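Local coordinates for protein ribulose bisphosphate carboxylase (Hyperthermus butylicus DSM 5456, PDB 6HUN) that probably adds carbon dioxide and water to ribulose 1,5-bisphosphate, giving two molecules of 3-phosphoglycerate, as a dimeric archaeal form III Rubisco, at residues 44-49 / 94-99. Numbering follows the deposited sequence.
Sequences VFRVTP and LGDGSW
Arg46 reaches out from its strand and grips the turn at 94-99 by two of its nitrogens. Arg46 NE gives a nearly straight hydrogen bond to Ser98 OG (3.0 Å, 169° at the hydrogen), with the hydroxyl lying in the guanidinium plane. Arg46 NH2 makes a salt bridge to Asp96 OD2 at 2.8 Å; this bond is more bent, and the nitrogen comes to the syn side of that oxygen but well out of the carboxylate plane, the two flat groups being turned 37° apart. Over one face of the guanidinium sits Leu94, whose CD1 lies 3.3 Å from Arg46 NE, the two side chains crossing at about a right angle. The arginine spans this distance because CG stands anti to the backbone N (chi1 179°) and the chain stays extended as far as NE. At the base of the arginine, one residue on, the backbones pair: Val47 N donates to Trp99 O and Trp99 N to Val47 O, an antiparallel hydrogen-bonded pair where strand 99-105 sets out alongside strand 41-49 in the sheet of the Rubisco N-terminal domain. Residues 94-98 are the hairpin connection between the neighbouring antiparallel strands 87-93 and 99-105, and a backbone hydrogen bond from Leu94 N to Ser98 O closes the turn. At its tip is an Asx turn: Asp96 OD1 accepts from Ser98 N, 2.9 Å away, and also from Ser98 OG, so one carboxylate oxygen fixes the serine while the other holds the arginine. Ser98 OG donates a hydrogen bond to Asp96 OD1 while accepting one from Arg46 NE. Thr48 packs OG1 against Ser98 CB at 3.3 Å, but that hydroxyl is hydrogen-bonded to Lys307, which also touches Arg46, Asp96 and Ser98. On the face bearing Val47 and Trp99, both side chains rest on Ile55 of helix 55-65.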
loop_
_atom_site.group_PDB
_atom_site.type_symbol
_atom_site.label_atom_id
_atom_site.label_comp_id
_atom_site.label_asym_id
_atom_site.label_seq_id
_atom_site.Cartn_x
_atom_site.Cartn_y
_atom_site.Cartn_z
ATOM N N VAL A 44 0.262 18.152 -8.017
ATOM C CA VAL A 44 -0.972 18.901 -7.872
ATOM C C VAL A 44 -1.877 18.179 -6.869
ATOM O O VAL A 44 -2.184 16.980 -7.022
ATOM C CB VAL A 44 -1.662 19.172 -9.215
ATOM C CG1 VAL A 44 -1.832 17.894 -10.007
ATOM C CG2 VAL A 44 -2.984 19.867 -8.948
ATOM N N PHE A 45 -2.199 18.883 -5.801
ATOM C CA PHE A 45 -2.946 18.355 -4.662
ATOM C C PHE A 45 -4.306 19.019 -4.648
ATOM O O PHE A 45 -4.413 20.208 -4.936
ATOM C CB PHE A 45 -2.261 18.667 -3.314
ATOM C CG PHE A 45 -0.882 18.090 -3.156
ATOM C CD1 PHE A 45 -0.691 16.739 -2.853
ATOM C CD2 PHE A 45 0.228 18.904 -3.194
ATOM C CE1 PHE A 45 0.634 16.248 -2.655
ATOM C CE2 PHE A 45 1.490 18.416 -3.028
ATOM C CZ PHE A 45 1.703 17.058 -2.765
ATOM N N ARG A 46 -5.327 18.279 -4.243
ATOM C CA ARG A 46 -6.618 18.888 -3.929
ATOM C C ARG A 46 -6.743 18.948 -2.404
ATOM O O ARG A 46 -6.770 17.903 -1.746
ATOM C CB ARG A 46 -7.750 18.076 -4.562
ATOM C CG ARG A 46 -9.112 18.709 -4.215
ATOM C CD ARG A 46 -10.253 17.911 -4.939
ATOM N NE ARG A 46 -11.538 18.615 -4.813
ATOM C CZ ARG A 46 -12.613 18.283 -5.526
ATOM N NH1 ARG A 46 -12.546 17.272 -6.394
ATOM N NH2 ARG A 46 -13.757 18.981 -5.391
ATOM N N VAL A 47 -6.759 20.155 -1.849
ATOM C CA VAL A 47 -6.523 20.384 -0.419
ATOM C C VAL A 47 -7.786 20.974 0.167
ATOM O O VAL A 47 -8.276 22.011 -0.318
ATOM C CB VAL A 47 -5.340 21.347 -0.172
ATOM C CG1 VAL A 47 -5.074 21.555 1.325
ATOM C CG2 VAL A 47 -4.060 20.874 -0.948
ATOM N N THR A 48 -8.292 20.329 1.207
ATOM C CA THR A 48 -9.364 20.844 2.047
ATOM C C THR A 48 -8.780 21.185 3.419
ATOM O O THR A 48 -8.542 20.277 4.249
ATOM C CB THR A 48 -10.504 19.839 2.184
ATOM O OG1 THR A 48 -10.995 19.473 0.887
ATOM C CG2 THR A 48 -11.645 20.453 3.017
ATOM N N PRO A 49 -8.500 22.445 3.686
ATOM C CA PRO A 49 -7.911 22.805 4.985
ATOM C C PRO A 49 -8.881 22.498 6.095
ATOM O O PRO A 49 -10.100 22.556 5.920
ATOM C CB PRO A 49 -7.660 24.310 4.852
ATOM C CG PRO A 49 -7.807 24.600 3.360
ATOM C CD PRO A 49 -8.793 23.633 2.852
ATOM N N LEU A 94 -11.584 25.747 -5.902
ATOM C CA LEU A 94 -12.579 24.927 -6.582
ATOM C C LEU A 94 -14.009 25.330 -6.224
ATOM O O LEU A 94 -14.963 24.764 -6.790
ATOM C CB LEU A 94 -12.361 23.433 -6.284
ATOM C CG LEU A 94 -11.126 22.783 -6.964
ATOM C CD1 LEU A 94 -10.811 21.333 -6.556
ATOM C CD2 LEU A 94 -11.193 22.850 -8.498
ATOM N N GLY A 95 -14.164 26.273 -5.295
ATOM C CA GLY A 95 -15.432 26.856 -4.888
ATOM C C GLY A 95 -16.252 25.989 -3.973
ATOM O O GLY A 95 -17.418 26.302 -3.713
ATOM N N ASP A 96 -15.674 24.915 -3.457
ATOM C CA ASP A 96 -16.404 23.967 -2.643
ATOM C C ASP A 96 -15.744 23.765 -1.290
ATOM O O ASP A 96 -16.120 22.840 -0.576
ATOM C CB ASP A 96 -16.522 22.616 -3.348
ATOM C CG ASP A 96 -15.172 21.899 -3.480
ATOM O OD1 ASP A 96 -14.109 22.581 -3.369
ATOM O OD2 ASP A 96 -15.201 20.659 -3.643
ATOM N N GLY A 97 -14.796 24.606 -0.912
ATOM C CA GLY A 97 -14.028 24.359 0.288
ATOM C C GLY A 97 -12.661 23.742 0.048
ATOM O O GLY A 97 -11.852 23.657 0.999
ATOM N N SER A 98 -12.378 23.299 -1.180
ATOM C CA SER A 98 -11.096 22.711 -1.515
ATOM C C SER A 98 -10.441 23.521 -2.629
ATOM O O SER A 98 -11.102 24.275 -3.364
ATOM C CB SER A 98 -11.265 21.226 -1.908
ATOM O OG SER A 98 -11.913 21.123 -3.158
ATOM N N TRP A 99 -9.122 23.411 -2.693
ATOM C CA TRP A 99 -8.288 24.125 -3.637
ATOM C C TRP A 99 -7.389 23.132 -4.357
ATOM O O TRP A 99 -6.972 22.114 -3.784
ATOM C CB TRP A 99 -7.422 25.135 -2.914
ATOM C CG TRP A 99 -8.181 26.210 -2.165
ATOM C CD1 TRP A 99 -9.083 26.066 -1.138
ATOM C CD2 TRP A 99 -8.082 27.594 -2.416
ATOM N NE1 TRP A 99 -9.538 27.288 -0.743
ATOM C CE2 TRP A 99 -8.939 28.250 -1.509
ATOM C CE3 TRP A 99 -7.325 28.348 -3.299
ATOM C CZ2 TRP A 99 -9.052 29.609 -1.466
ATOM C CZ3 TRP A 99 -7.453 29.698 -3.278
ATOM C CH2 TRP A 99 -8.311 30.328 -2.369
#